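Local coordinates for protein amorpha-4,11-diene synthase (Artemisia annua, PDB 4GAX) that catalyses the cyclisation of farnesyl diphosphate to a sesquiterpene, probably by metal-assisted ionisation of the diphosphate as in other class I terpene synthases, at residues 453-458 / 527-532; 286-291 / 533-538; 460-465 / 494-499; 447-452 / 523-528. All blocks are in the same frame, centred on the assembly; numbering follows the deposited sequence.

Contact 1: 453-458 / 527-532; sequences GILGRR and NLVHFL
Leu532 lays its CD1 methyl over the backbone of Gly456, 4.1 Å from the CA of that glycine. The two helices run near-parallel in the all-helical class I terpene synthase fold, the short axes of 453-458 and 527-532 coming within 10.0 Å at an angle of 16°. The leucine methyl rests on the main chain of Gly456, where the CA atoms of Gly456 and Leu532 are 6.2 Å apart. CG of Leu532 stands beside its backbone N (chi1 -59°), which carries the branch across to the glycine.

One residue earlier, Leu455 reaches toward the other helix with CG anti to its own N. Its CD2 touches CG1 of Val529, and the two side chains meet at about a right angle, methyl against methyl. The same CD2 lies more loosely against CD1 of Leu532, 4.4 Å away, so the two methyls from helix 519-535 share one leucine branch. Trp504 and Ile507 of helix 489-513 close over Leu455 and Val529, making a three-helix junction, while Phe531 turns to helix 282-292. On helix 447-461, Arg457 NE forms a salt bridge with Asp410 OD2. No hydrogen bond crosses between the segments, and the shortest link is Leu455 CD2 to Val529 CG1, 4.0 Å.

Contact 2: 286-291 / 533-538; sequences YFWALA and DVLYAA
Val534 is where the segment 533-538 first meets helix 282-292: its CG1 lies at the edge of the Phe287 ring, near the ring plane, 4.4 Å from CE2 of that phenylalanine. The contact is light, and the same ring also meets Tyr549 edge-to-face. Next in sequence, Leu535 makes the closer touch. Its CD1 sits over one face of the Trp288 indole, 3.8 Å from Trp288 CH2, in a CH-pi arrangement: the methyl is 4.2 Å from the centroid of the six-membered ring and 26° off the ring normal. Trp288 presents that face by holding CG anti to its backbone N (chi1 -166°), which swings the indole out from its own helix to the incoming leucine. Both torsions of Leu535 lie away from staggered values, which may reflect strain or uncertainty in the model.

Tyr536 then leaves helical geometry, and its ring folds back so that CB of Leu535 stands 4.1 Å above one face, displaced toward the rim. The leucine thus lies between two aromatic side chains. Phe531 meets Trp288 too, their planes about 30° apart, and Ile309 of helix 299-322 touches the indole. Trp288 follows shortly after an Arg-Asp-Arg sequence, the setting of the tryptophan that lines the active-site cavity in related plant sesquiterpene synthases, and it probably does so here.

Contact 3: 460-465 / 494-499; sequences NDLAGH and NLLYKQ
Leu462, which gives up about 92 Å² to the helix 494-499, sets both methyls against Tyr497, and CD2 against Leu496 as well. CD2 stands over one face of the Tyr497 ring in a CH-pi contact, 4.2 Å from the ring centroid. CD1 comes against the same face nearer its rim, 3.4 Å from Tyr497 CE1. With CG of Leu462 beside its backbone N (chi1 -78°), the fork opens toward both partners, and CD2 lies 4.0 Å from Leu496 CD1. The sequence of 460-465, NDLAGH, probably corresponds to the start of the NSE/DTE motif, the second metal-binding motif of class I terpene synthases, with Gly464 at the place usually held by Ser or Thr; residues 466-474 are not modelled. Cutting Leu462 back to an alanine would probably open a gap beneath the Tyr497 ring and beside Leu496 CD1, and let the tyrosine ring turn more freely. Leu496 is backed by Val478 and Tyr481 of helix 478-485, and Asp461 O accepts a hydrogen bond from Ser477 OG.

Contact 4: 447-452 / 523-528; sequences PLLRYK and VAVINL
Leu448, Leu449 and Lys452 meet Val525 and Leu528 without any flat group between them; the planar groups look to other places. The Arg450 guanidinium turns one face to CA of Pro447 in its own helix, 3.8 Å above the plane and displaced toward the rim, and the Asn527 amide gives ND2 to Ser292 O.

Across the interface, CG1 of Val525 is shared by two leucines: it lies 3.8 Å from Leu448 CD2 and, more loosely, 4.4 Å from Leu449 CD2. One turn on, Lys452 runs straight through three torsions and bends only at the last (chi4 -51°), passing its CE 4.0 Å from Leu528 CB. The bend brings NZ to a water that bridges the helices: this water donates to Leu528 O at 2.8 Å and accepts a weak, 3.4 Å bond from Lys452 NZ. The weak water link gives the ammonium of this buried lysine some polar company, while its aliphatic stem packs as hydrocarbon. Thr423 of helix 419-429 touches both Leu449 and Val525. With segment axes 11.2 Å apart and only 19° from parallel, this is a side-by-side helix pair of the terpene synthase helical bundle.

Overall arrangement
Contacts 1 and 4 are successive steps on one seam, helix 447-461 against helix 519-535, with centres about 7 Å apart and Asn527 and Leu528 common to both. Contact 2 takes the C-terminal end of helix 519-535 to helix 282-292, its centre about 10 Å from that of contact 1; Phe531 touches Ala291 between them. Contact 3, about 19 Å from contact 4 centre to centre, sits where helix 447-461 runs out toward helix 489-513. Along the chain contact 3 is nested inside contacts 1 and 4, and all three inside contact 2. Helix 519-535 therefore ties early and late parts of the terpene synthase bundle together.

Contact 1: 453-458 / 527-532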
loop_
_atom_site.group_PDB
_atom_site.type_symbol
_atom_site.label_atom_id
_atom_site.label_comp_id
_atom_site.label_asym_id
_atom_site.label_seq_id
_atom_site.Cartn_x
_atom_site.Cartn_y
_atom_site.Cartn_z
ATOM N N GLY A 453 -4.632 -5.738 -10.500
ATOM C CA GLY A 453 -5.958 -5.509 -11.052
ATOM C C GLY A 453 -6.939 -6.637 -10.759
ATOM O O GLY A 453 -8.091 -6.391 -10.384
ATOM N N ILE A 454 -6.493 -7.879 -10.933
ATOM C CA ILE A 454 -7.355 -9.035 -10.692
ATOM C C ILE A 454 -7.680 -9.175 -9.199
ATOM O O ILE A 454 -8.832 -9.419 -8.819
ATOM C CB ILE A 454 -6.701 -10.343 -11.168
ATOM C CG1 ILE A 454 -6.496 -10.332 -12.687
ATOM C CG2 ILE A 454 -7.564 -11.540 -10.780
ATOM C CD1 ILE A 454 -5.822 -11.598 -13.208
ATOM N N LEU A 455 -6.661 -9.020 -8.358
ATOM C CA LEU A 455 -6.837 -9.112 -6.910
ATOM C C LEU A 455 -7.830 -8.056 -6.421
ATOM O O LEU A 455 -8.678 -8.336 -5.577
ATOM C CB LEU A 455 -5.494 -8.918 -6.208
ATOM C CG LEU A 455 -5.498 -8.849 -4.673
ATOM C CD1 LEU A 455 -6.077 -10.107 -4.056
ATOM C CD2 LEU A 455 -4.091 -8.622 -4.161
ATOM N N GLY A 456 -7.711 -6.844 -6.959
ATOM C CA GLY A 456 -8.599 -5.750 -6.612
ATOM C C GLY A 456 -10.043 -6.085 -6.929
ATOM O O GLY A 456 -10.949 -5.778 -6.143
ATOM N N ARG A 457 -10.257 -6.718 -8.080
ATOM C CA ARG A 457 -11.588 -7.133 -8.476
ATOM C C ARG A 457 -12.088 -8.237 -7.553
ATOM O O ARG A 457 -13.245 -8.218 -7.138
ATOM C CB ARG A 457 -11.586 -7.602 -9.935
ATOM C CG ARG A 457 -12.954 -7.665 -10.587
ATOM C CD ARG A 457 -12.866 -8.218 -12.011
ATOM N NE ARG A 457 -12.000 -9.394 -12.079
ATOM C CZ ARG A 457 -12.333 -10.603 -11.630
ATOM N NH1 ARG A 457 -13.520 -10.808 -11.070
ATOM N NH2 ARG A 457 -11.475 -11.607 -11.737
ATOM N N ARG A 458 -11.218 -9.192 -7.219
ATOM C CA ARG A 458 -11.615 -10.297 -6.343
ATOM C C ARG A 458 -11.942 -9.803 -4.937
ATOM O O ARG A 458 -12.913 -10.248 -4.323
ATOM C CB ARG A 458 -10.524 -11.371 -6.256
ATOM C CG ARG A 458 -10.120 -11.999 -7.590
ATOM C CD ARG A 458 -11.162 -12.973 -8.113
ATOM N NE ARG A 458 -10.859 -13.393 -9.480
ATOM C CZ ARG A 458 -11.538 -14.318 -10.155
ATOM N NH1 ARG A 458 -12.566 -14.938 -9.590
ATOM N NH2 ARG A 458 -11.186 -14.626 -11.397
ATOM N N ASN A 527 2.986 -1.289 -1.917
ATOM C CA ASN A 527 2.172 -0.697 -0.858
ATOM C C ASN A 527 0.755 -0.498 -1.384
ATOM O O ASN A 527 -0.219 -0.802 -0.696
ATOM C CB ASN A 527 2.760 0.636 -0.379
ATOM C CG ASN A 527 4.053 0.467 0.404
ATOM O OD1 ASN A 527 4.357 -0.626 0.916
ATOM N ND2 ASN A 527 4.819 1.552 0.508
ATOM N N LEU A 528 0.640 0.008 -2.614
ATOM C CA LEU A 528 -0.685 0.195 -3.209
ATOM C C LEU A 528 -1.425 -1.133 -3.362
ATOM O O LEU A 528 -2.646 -1.179 -3.227
ATOM C CB LEU A 528 -0.604 0.922 -4.559
ATOM C CG LEU A 528 -0.247 2.411 -4.424
ATOM C CD1 LEU A 528 -0.004 3.036 -5.798
ATOM C CD2 LEU A 528 -1.351 3.170 -3.690
ATOM N N VAL A 529 -0.702 -2.214 -3.642
ATOM C CA VAL A 529 -1.360 -3.533 -3.706
ATOM C C VAL A 529 -1.848 -3.970 -2.327
ATOM O O VAL A 529 -2.975 -4.438 -2.177
ATOM C CB VAL A 529 -0.405 -4.631 -4.267
ATOM C CG1 VAL A 529 -1.073 -6.002 -4.211
ATOM C CG2 VAL A 529 -0.002 -4.312 -5.702
ATOM N N HIS A 530 -1.007 -3.814 -1.308
ATOM C CA HIS A 530 -1.423 -4.176 0.053
ATOM C C HIS A 530 -2.560 -3.291 0.556
ATOM O O HIS A 530 -3.429 -3.735 1.323
ATOM C CB HIS A 530 -0.227 -4.132 1.013
ATOM C CG HIS A 530 0.703 -5.292 0.849
ATOM N ND1 HIS A 530 2.073 -5.171 0.937
ATOM C CD2 HIS A 530 0.450 -6.600 0.607
ATOM C CE1 HIS A 530 2.628 -6.358 0.748
ATOM N NE2 HIS A 530 1.665 -7.241 0.539
ATOM N N PHE A 531 -2.576 -2.043 0.101
ATOM C CA PHE A 531 -3.687 -1.151 0.447
ATOM C C PHE A 531 -5.054 -1.697 0.042
ATOM O O PHE A 531 -6.088 -1.401 0.690
ATOM C CB PHE A 531 -3.484 0.245 -0.155
ATOM C CG PHE A 531 -4.600 1.184 0.157
ATOM C CD1 PHE A 531 -4.748 1.686 1.440
ATOM C CD2 PHE A 531 -5.519 1.545 -0.815
ATOM C CE1 PHE A 531 -5.786 2.549 1.748
ATOM C CE2 PHE A 531 -6.564 2.418 -0.513
ATOM C CZ PHE A 531 -6.694 2.920 0.771
ATOM N N LEU A 532 -5.090 -2.502 -1.015
ATOM C CA LEU A 532 -6.380 -3.023 -1.500
ATOM C C LEU A 532 -7.063 -3.828 -0.411
ATOM O O LEU A 532 -8.298 -3.872 -0.335
ATOM C CB LEU A 532 -6.206 -3.899 -2.749
ATOM C CG LEU A 532 -5.568 -3.294 -4.010
ATOM C CD1 LEU A 532 -5.139 -4.402 -4.988
ATOM C CD2 LEU A 532 -6.519 -2.336 -4.681
#

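Contact 2: 286-291 / 533-538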
loop_
_atom_site.group_PDB
_atom_site.type_symbol
_atom_site.label_atom_id
_atom_site.label_comp_id
_atom_site.label_asym_id
_atom_site.label_seq_id
_atom_site.Cartn_x
_atom_site.Cartn_y
_atom_site.Cartn_z
ATOM N N TYR A 286 -6.772 11.128 -0.030
ATOM C CA TYR A 286 -5.472 11.344 0.609
ATOM C C TYR A 286 -4.961 10.081 1.323
ATOM O O TYR A 286 -3.781 9.747 1.231
ATOM C CB TYR A 286 -5.537 12.516 1.603
ATOM C CG TYR A 286 -4.216 12.695 2.299
ATOM C CD1 TYR A 286 -4.079 12.470 3.662
ATOM C CD2 TYR A 286 -3.092 13.048 1.579
ATOM C CE1 TYR A 286 -2.825 12.608 4.293
ATOM C CE2 TYR A 286 -1.847 13.186 2.186
ATOM C CZ TYR A 286 -1.723 12.964 3.547
ATOM O OH TYR A 286 -0.480 13.095 4.140
ATOM N N PHE A 287 -5.857 9.376 2.019
ATOM C CA PHE A 287 -5.465 8.189 2.782
ATOM C C PHE A 287 -4.919 7.131 1.839
ATOM O O PHE A 287 -3.935 6.458 2.136
ATOM C CB PHE A 287 -6.649 7.637 3.601
ATOM C CG PHE A 287 -6.246 6.624 4.644
ATOM C CD1 PHE A 287 -5.530 7.017 5.770
ATOM C CD2 PHE A 287 -6.579 5.283 4.498
ATOM C CE1 PHE A 287 -5.138 6.081 6.735
ATOM C CE2 PHE A 287 -6.199 4.344 5.463
ATOM C CZ PHE A 287 -5.475 4.742 6.578
ATOM N N TRP A 288 -5.548 7.009 0.683
ATOM C CA TRP A 288 -5.067 6.105 -0.352
ATOM C C TRP A 288 -3.687 6.549 -0.863
ATOM O O TRP A 288 -2.757 5.724 -1.001
ATOM C CB TRP A 288 -6.109 6.089 -1.466
ATOM C CG TRP A 288 -5.997 5.019 -2.480
ATOM C CD1 TRP A 288 -4.894 4.280 -2.796
ATOM C CD2 TRP A 288 -7.046 4.567 -3.339
ATOM N NE1 TRP A 288 -5.198 3.394 -3.807
ATOM C CE2 TRP A 288 -6.515 3.552 -4.154
ATOM C CE3 TRP A 288 -8.387 4.926 -3.500
ATOM C CZ2 TRP A 288 -7.282 2.878 -5.113
ATOM C CZ3 TRP A 288 -9.155 4.251 -4.459
ATOM C CH2 TRP A 288 -8.592 3.245 -5.253
ATOM N N ALA A 289 -3.535 7.847 -1.135
ATOM C CA ALA A 289 -2.236 8.356 -1.589
ATOM C C ALA A 289 -1.183 8.129 -0.501
ATOM O O ALA A 289 -0.013 7.795 -0.785
ATOM C CB ALA A 289 -2.325 9.836 -1.931
ATOM N N LEU A 290 -1.611 8.297 0.750
ATOM C CA LEU A 290 -0.725 8.154 1.902
ATOM C C LEU A 290 -0.165 6.738 1.998
ATOM O O LEU A 290 0.912 6.523 2.559
ATOM C CB LEU A 290 -1.483 8.509 3.182
ATOM C CG LEU A 290 -0.684 8.470 4.486
ATOM C CD1 LEU A 290 0.593 9.322 4.388
ATOM C CD2 LEU A 290 -1.556 8.927 5.649
ATOM N N ALA A 291 -0.889 5.778 1.430
ATOM C CA ALA A 291 -0.438 4.383 1.431
ATOM C C ALA A 291 0.729 4.118 0.495
ATOM O O ALA A 291 1.595 3.280 0.791
ATOM C CB ALA A 291 -1.601 3.446 1.098
ATOM N N ASP A 533 -6.258 -4.451 0.447
ATOM C CA ASP A 533 -6.799 -5.240 1.552
ATOM C C ASP A 533 -7.524 -4.346 2.552
ATOM O O ASP A 533 -8.477 -4.779 3.190
ATOM C CB ASP A 533 -5.684 -6.029 2.254
ATOM C CG ASP A 533 -6.189 -7.320 2.883
ATOM O OD1 ASP A 533 -7.057 -7.997 2.276
ATOM O OD2 ASP A 533 -5.717 -7.661 3.986
ATOM N N VAL A 534 -7.072 -3.097 2.679
ATOM C CA VAL A 534 -7.720 -2.105 3.541
ATOM C C VAL A 534 -8.904 -1.477 2.823
ATOM O O VAL A 534 -9.986 -1.280 3.395
ATOM C CB VAL A 534 -6.725 -0.981 3.925
ATOM C CG1 VAL A 534 -7.467 0.216 4.517
ATOM C CG2 VAL A 534 -5.674 -1.524 4.905
ATOM N N LEU A 535 -8.698 -1.159 1.554
ATOM C CA LEU A 535 -9.763 -0.594 0.733
ATOM C C LEU A 535 -11.003 -1.489 0.762
ATOM O O LEU A 535 -12.120 -1.018 0.983
ATOM C CB LEU A 535 -9.273 -0.443 -0.710
ATOM C CG LEU A 535 -9.668 0.814 -1.486
ATOM C CD1 LEU A 535 -9.830 0.513 -2.978
ATOM C CD2 LEU A 535 -10.907 1.473 -0.903
ATOM N N TYR A 536 -10.797 -2.787 0.561
ATOM C CA TYR A 536 -11.924 -3.703 0.444
ATOM C C TYR A 536 -12.091 -4.626 1.653
ATOM O O TYR A 536 -12.454 -5.788 1.499
ATOM C CB TYR A 536 -11.797 -4.523 -0.844
ATOM C CG TYR A 536 -11.767 -3.663 -2.091
ATOM C CD1 TYR A 536 -10.644 -3.628 -2.906
ATOM C CD2 TYR A 536 -12.859 -2.876 -2.443
ATOM C CE1 TYR A 536 -10.607 -2.842 -4.044
ATOM C CE2 TYR A 536 -12.828 -2.080 -3.578
ATOM C CZ TYR A 536 -11.700 -2.069 -4.375
ATOM O OH TYR A 536 -11.662 -1.283 -5.503
ATOM N N ALA A 537 -11.853 -4.097 2.852
ATOM C CA ALA A 537 -11.855 -4.910 4.077
ATOM C C ALA A 537 -13.180 -5.628 4.390
ATOM O O ALA A 537 -13.222 -6.862 4.441
ATOM C CB ALA A 537 -11.399 -4.078 5.274
ATOM N N ALA A 538 -14.251 -4.868 4.610
ATOM C CA ALA A 538 -15.538 -5.471 4.970
ATOM C C ALA A 538 -16.713 -4.841 4.225
ATOM O O ALA A 538 -17.858 -5.279 4.362
ATOM C CB ALA A 538 -15.760 -5.406 6.476
#

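Contact 3: 460-465 / 494-499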
loop_
_atom_site.group_PDB
_atom_site.type_symbol
_atom_site.label_atom_id
_atom_site.label_comp_id
_atom_site.label_asym_id
_atom_site.label_seq_id
_atom_site.Cartn_x
_atom_site.Cartn_y
_atom_site.Cartn_z
ATOM N N ASN A 460 -12.933 -6.856 -4.022
ATOM C CA ASN A 460 -14.165 -6.069 -4.071
ATOM C C ASN A 460 -15.403 -6.948 -4.272
ATOM O O ASN A 460 -16.490 -6.605 -3.815
ATOM C CB ASN A 460 -14.072 -4.991 -5.156
ATOM C CG ASN A 460 -15.208 -3.982 -5.082
ATOM O OD1 ASN A 460 -15.933 -3.911 -4.086
ATOM N ND2 ASN A 460 -15.358 -3.185 -6.138
ATOM N N ASP A 461 -15.231 -8.090 -4.937
ATOM C CA ASP A 461 -16.331 -9.035 -5.138
ATOM C C ASP A 461 -16.658 -9.826 -3.874
ATOM O O ASP A 461 -17.675 -10.519 -3.814
ATOM C CB ASP A 461 -16.018 -10.000 -6.282
ATOM C CG ASP A 461 -16.095 -9.339 -7.641
ATOM O OD1 ASP A 461 -16.161 -8.089 -7.700
ATOM O OD2 ASP A 461 -16.080 -10.068 -8.653
ATOM N N LEU A 462 -15.789 -9.732 -2.872
ATOM C CA LEU A 462 -16.016 -10.409 -1.597
ATOM C C LEU A 462 -16.568 -9.469 -0.525
ATOM O O LEU A 462 -16.442 -9.736 0.671
ATOM C CB LEU A 462 -14.743 -11.101 -1.115
ATOM C CG LEU A 462 -14.450 -12.426 -1.818
ATOM C CD1 LEU A 462 -12.959 -12.746 -1.767
ATOM C CD2 LEU A 462 -15.259 -13.546 -1.183
ATOM N N ALA A 463 -17.165 -8.365 -0.975
ATOM C CA ALA A 463 -17.966 -7.486 -0.123
ATOM C C ALA A 463 -18.973 -6.679 -0.956
ATOM O O ALA A 463 -20.036 -6.303 -0.458
ATOM C CB ALA A 463 -17.072 -6.558 0.690
ATOM N N GLY A 464 -18.634 -6.414 -2.219
ATOM C CA GLY A 464 -19.556 -5.781 -3.152
ATOM C C GLY A 464 -19.058 -4.533 -3.868
ATOM O O GLY A 464 -18.592 -3.584 -3.234
ATOM N N HIS A 465 -19.165 -4.534 -5.198
ATOM C CA HIS A 465 -18.821 -3.366 -6.012
ATOM C C HIS A 465 -19.856 -2.251 -5.851
ATOM O O HIS A 465 -19.909 -1.315 -6.650
ATOM C CB HIS A 465 -18.687 -3.757 -7.477
ATOM N N ASN A 494 -14.685 -20.640 0.615
ATOM C CA ASN A 494 -13.354 -21.240 0.728
ATOM C C ASN A 494 -12.564 -21.224 -0.585
ATOM O O ASN A 494 -11.358 -20.931 -0.598
ATOM C CB ASN A 494 -13.453 -22.664 1.274
ATOM C CG ASN A 494 -13.530 -22.693 2.786
ATOM O OD1 ASN A 494 -12.501 -22.683 3.470
ATOM N ND2 ASN A 494 -14.753 -22.712 3.322
ATOM N N LEU A 495 -13.252 -21.529 -1.682
ATOM C CA LEU A 495 -12.629 -21.521 -2.997
ATOM C C LEU A 495 -12.179 -20.121 -3.378
ATOM O O LEU A 495 -11.043 -19.929 -3.832
ATOM C CB LEU A 495 -13.603 -22.055 -4.038
ATOM C CG LEU A 495 -13.910 -23.545 -3.877
ATOM C CD1 LEU A 495 -15.055 -23.975 -4.787
ATOM C CD2 LEU A 495 -12.678 -24.392 -4.136
ATOM N N LEU A 496 -13.064 -19.145 -3.185
ATOM C CA LEU A 496 -12.753 -17.758 -3.521
ATOM C C LEU A 496 -11.633 -17.219 -2.654
ATOM O O LEU A 496 -10.777 -16.478 -3.130
ATOM C CB LEU A 496 -13.997 -16.859 -3.389
ATOM C CG LEU A 496 -15.120 -17.060 -4.404
ATOM C CD1 LEU A 496 -16.244 -16.051 -4.154
ATOM C CD2 LEU A 496 -14.607 -16.947 -5.841
ATOM N N TYR A 497 -11.614 -17.602 -1.381
ATOM C CA TYR A 497 -10.544 -17.124 -0.515
ATOM C C TYR A 497 -9.183 -17.754 -0.851
ATOM O O TYR A 497 -8.150 -17.086 -0.785
ATOM C CB TYR A 497 -10.923 -17.256 0.963
ATOM C CG TYR A 497 -11.830 -16.126 1.415
ATOM C CD1 TYR A 497 -11.545 -14.806 1.072
ATOM C CD2 TYR A 497 -12.980 -16.373 2.157
ATOM C CE1 TYR A 497 -12.365 -13.763 1.470
ATOM C CE2 TYR A 497 -13.812 -15.333 2.557
ATOM C CZ TYR A 497 -13.497 -14.030 2.207
ATOM O OH TYR A 497 -14.310 -12.985 2.597
ATOM N N LYS A 498 -9.178 -19.017 -1.256
ATOM C CA LYS A 498 -7.928 -19.637 -1.707
ATOM C C LYS A 498 -7.378 -18.944 -2.971
ATOM O O LYS A 498 -6.174 -18.714 -3.087
ATOM C CB LYS A 498 -8.105 -21.143 -1.930
ATOM C CG LYS A 498 -7.104 -21.738 -2.921
ATOM C CD LYS A 498 -6.290 -22.870 -2.328
ATOM C CE LYS A 498 -5.871 -23.851 -3.420
ATOM N NZ LYS A 498 -5.162 -23.172 -4.544
ATOM N N GLN A 499 -8.265 -18.599 -3.903
ATOM C CA GLN A 499 -7.862 -17.858 -5.101
ATOM C C GLN A 499 -7.179 -16.537 -4.733
ATOM O O GLN A 499 -6.172 -16.132 -5.344
ATOM C CB GLN A 499 -9.085 -17.616 -5.985
ATOM C CG GLN A 499 -8.849 -16.779 -7.224
ATOM C CD GLN A 499 -10.108 -16.686 -8.074
ATOM O OE1 GLN A 499 -11.191 -16.383 -7.568
ATOM N NE2 GLN A 499 -9.976 -16.971 -9.366
#

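Contact 4: 447-452 / 523-528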
loop_
_atom_site.group_PDB
_atom_site.type_symbol
_atom_site.label_atom_id
_atom_site.label_comp_id
_atom_site.label_asym_id
_atom_site.label_seq_id
_atom_site.Cartn_x
_atom_site.Cartn_y
_atom_site.Cartn_z
ATOM N N PRO A 447 3.044 -8.699 -15.470
ATOM C CA PRO A 447 2.173 -9.533 -14.630
ATOM C C PRO A 447 1.804 -8.887 -13.283
ATOM O O PRO A 447 0.686 -9.083 -12.791
ATOM C CB PRO A 447 3.014 -10.790 -14.414
ATOM C CG PRO A 447 3.798 -10.909 -15.693
ATOM C CD PRO A 447 4.120 -9.487 -16.105
ATOM N N LEU A 448 2.729 -8.145 -12.685
ATOM C CA LEU A 448 2.475 -7.556 -11.372
ATOM C C LEU A 448 1.248 -6.623 -11.388
ATOM O O LEU A 448 0.436 -6.647 -10.464
ATOM C CB LEU A 448 3.706 -6.811 -10.869
ATOM C CG LEU A 448 3.585 -5.994 -9.577
ATOM C CD1 LEU A 448 3.227 -6.886 -8.391
ATOM C CD2 LEU A 448 4.880 -5.255 -9.298
ATOM N N LEU A 449 1.107 -5.822 -12.440
ATOM C CA LEU A 449 -0.027 -4.902 -12.528
ATOM C C LEU A 449 -1.308 -5.656 -12.874
ATOM O O LEU A 449 -2.391 -5.311 -12.400
ATOM C CB LEU A 449 0.242 -3.784 -13.538
ATOM C CG LEU A 449 1.418 -2.873 -13.160
ATOM C CD1 LEU A 449 1.593 -1.737 -14.189
ATOM C CD2 LEU A 449 1.244 -2.313 -11.767
ATOM N N ARG A 450 -1.185 -6.688 -13.704
ATOM C CA ARG A 450 -2.323 -7.549 -14.016
ATOM C C ARG A 450 -2.839 -8.218 -12.752
ATOM O O ARG A 450 -4.056 -8.325 -12.544
ATOM C CB ARG A 450 -1.927 -8.636 -15.021
ATOM C CG ARG A 450 -3.117 -9.419 -15.583
ATOM C CD ARG A 450 -2.671 -10.720 -16.227
ATOM N NE ARG A 450 -1.408 -10.562 -16.952
ATOM C CZ ARG A 450 -0.417 -11.453 -16.944
ATOM N NH1 ARG A 450 -0.531 -12.576 -16.245
ATOM N NH2 ARG A 450 0.693 -11.218 -17.636
ATOM N N TYR A 451 -1.910 -8.690 -11.920
ATOM C CA TYR A 451 -2.273 -9.371 -10.684
ATOM C C TYR A 451 -2.969 -8.403 -9.717
ATOM O O TYR A 451 -3.986 -8.747 -9.107
ATOM C CB TYR A 451 -1.037 -9.996 -10.021
ATOM C CG TYR A 451 -0.530 -11.268 -10.691
ATOM C CD1 TYR A 451 -1.412 -12.201 -11.228
ATOM C CD2 TYR A 451 0.832 -11.522 -10.799
ATOM C CE1 TYR A 451 -0.948 -13.368 -11.834
ATOM C CE2 TYR A 451 1.309 -12.681 -11.412
ATOM C CZ TYR A 451 0.419 -13.598 -11.917
ATOM O OH TYR A 451 0.897 -14.745 -12.513
ATOM N N LYS A 452 -2.391 -7.214 -9.554
ATOM C CA LYS A 452 -3.000 -6.164 -8.746
ATOM C C LYS A 452 -4.443 -5.914 -9.194
ATOM O O LYS A 452 -5.369 -5.905 -8.373
ATOM C CB LYS A 452 -2.188 -4.873 -8.867
ATOM C CG LYS A 452 -2.737 -3.702 -8.060
ATOM C CD LYS A 452 -1.869 -2.452 -8.260
ATOM C CE LYS A 452 -2.386 -1.257 -7.448
ATOM N NZ LYS A 452 -3.839 -0.997 -7.666
ATOM N N VAL A 523 8.461 -0.305 -4.336
ATOM C CA VAL A 523 7.950 -0.269 -2.967
ATOM C C VAL A 523 6.589 0.427 -2.980
ATOM O O VAL A 523 5.650 -0.027 -2.323
ATOM C CB VAL A 523 8.939 0.443 -1.999
ATOM C CG1 VAL A 523 8.268 0.798 -0.654
ATOM C CG2 VAL A 523 10.194 -0.425 -1.780
ATOM N N ALA A 524 6.477 1.509 -3.755
ATOM C CA ALA A 524 5.204 2.225 -3.889
ATOM C C ALA A 524 4.138 1.310 -4.466
ATOM O O ALA A 524 3.012 1.297 -3.989
ATOM C CB ALA A 524 5.365 3.466 -4.789
ATOM N N VAL A 525 4.492 0.568 -5.515
ATOM C CA VAL A 525 3.553 -0.356 -6.127
ATOM C C VAL A 525 3.087 -1.396 -5.106
ATOM O O VAL A 525 1.894 -1.653 -4.997
ATOM C CB VAL A 525 4.142 -1.077 -7.366
ATOM C CG1 VAL A 525 3.202 -2.215 -7.816
ATOM C CG2 VAL A 525 4.371 -0.075 -8.525
ATOM N N ILE A 526 4.016 -1.988 -4.357
ATOM C CA ILE A 526 3.639 -3.071 -3.453
ATOM C C ILE A 526 2.752 -2.535 -2.325
ATOM O O ILE A 526 1.845 -3.230 -1.863
ATOM C CB ILE A 526 4.861 -3.878 -2.894
ATOM C CG1 ILE A 526 4.400 -5.214 -2.305
ATOM C CG2 ILE A 526 5.626 -3.114 -1.797
ATOM C CD1 ILE A 526 3.861 -6.175 -3.342
ATOM N N ASN A 527 2.986 -1.289 -1.917
ATOM C CA ASN A 527 2.172 -0.697 -0.858
ATOM C C ASN A 527 0.755 -0.498 -1.384
ATOM O O ASN A 527 -0.219 -0.802 -0.696
ATOM C CB ASN A 527 2.760 0.636 -0.379
ATOM C CG ASN A 527 4.053 0.467 0.404
ATOM O OD1 ASN A 527 4.357 -0.626 0.916
ATOM N ND2 ASN A 527 4.819 1.552 0.508
ATOM N N LEU A 528 0.640 0.008 -2.614
ATOM C CA LEU A 528 -0.685 0.195 -3.209
ATOM C C LEU A 528 -1.425 -1.133 -3.362
ATOM O O LEU A 528 -2.646 -1.179 -3.227
ATOM C CB LEU A 528 -0.604 0.922 -4.559
ATOM C CG LEU A 528 -0.247 2.411 -4.424
ATOM C CD1 LEU A 528 -0.004 3.036 -5.798
ATOM C CD2 LEU A 528 -1.351 3.170 -3.690
HETATM O O HOH W 1 -4.232 0.639 -4.739
#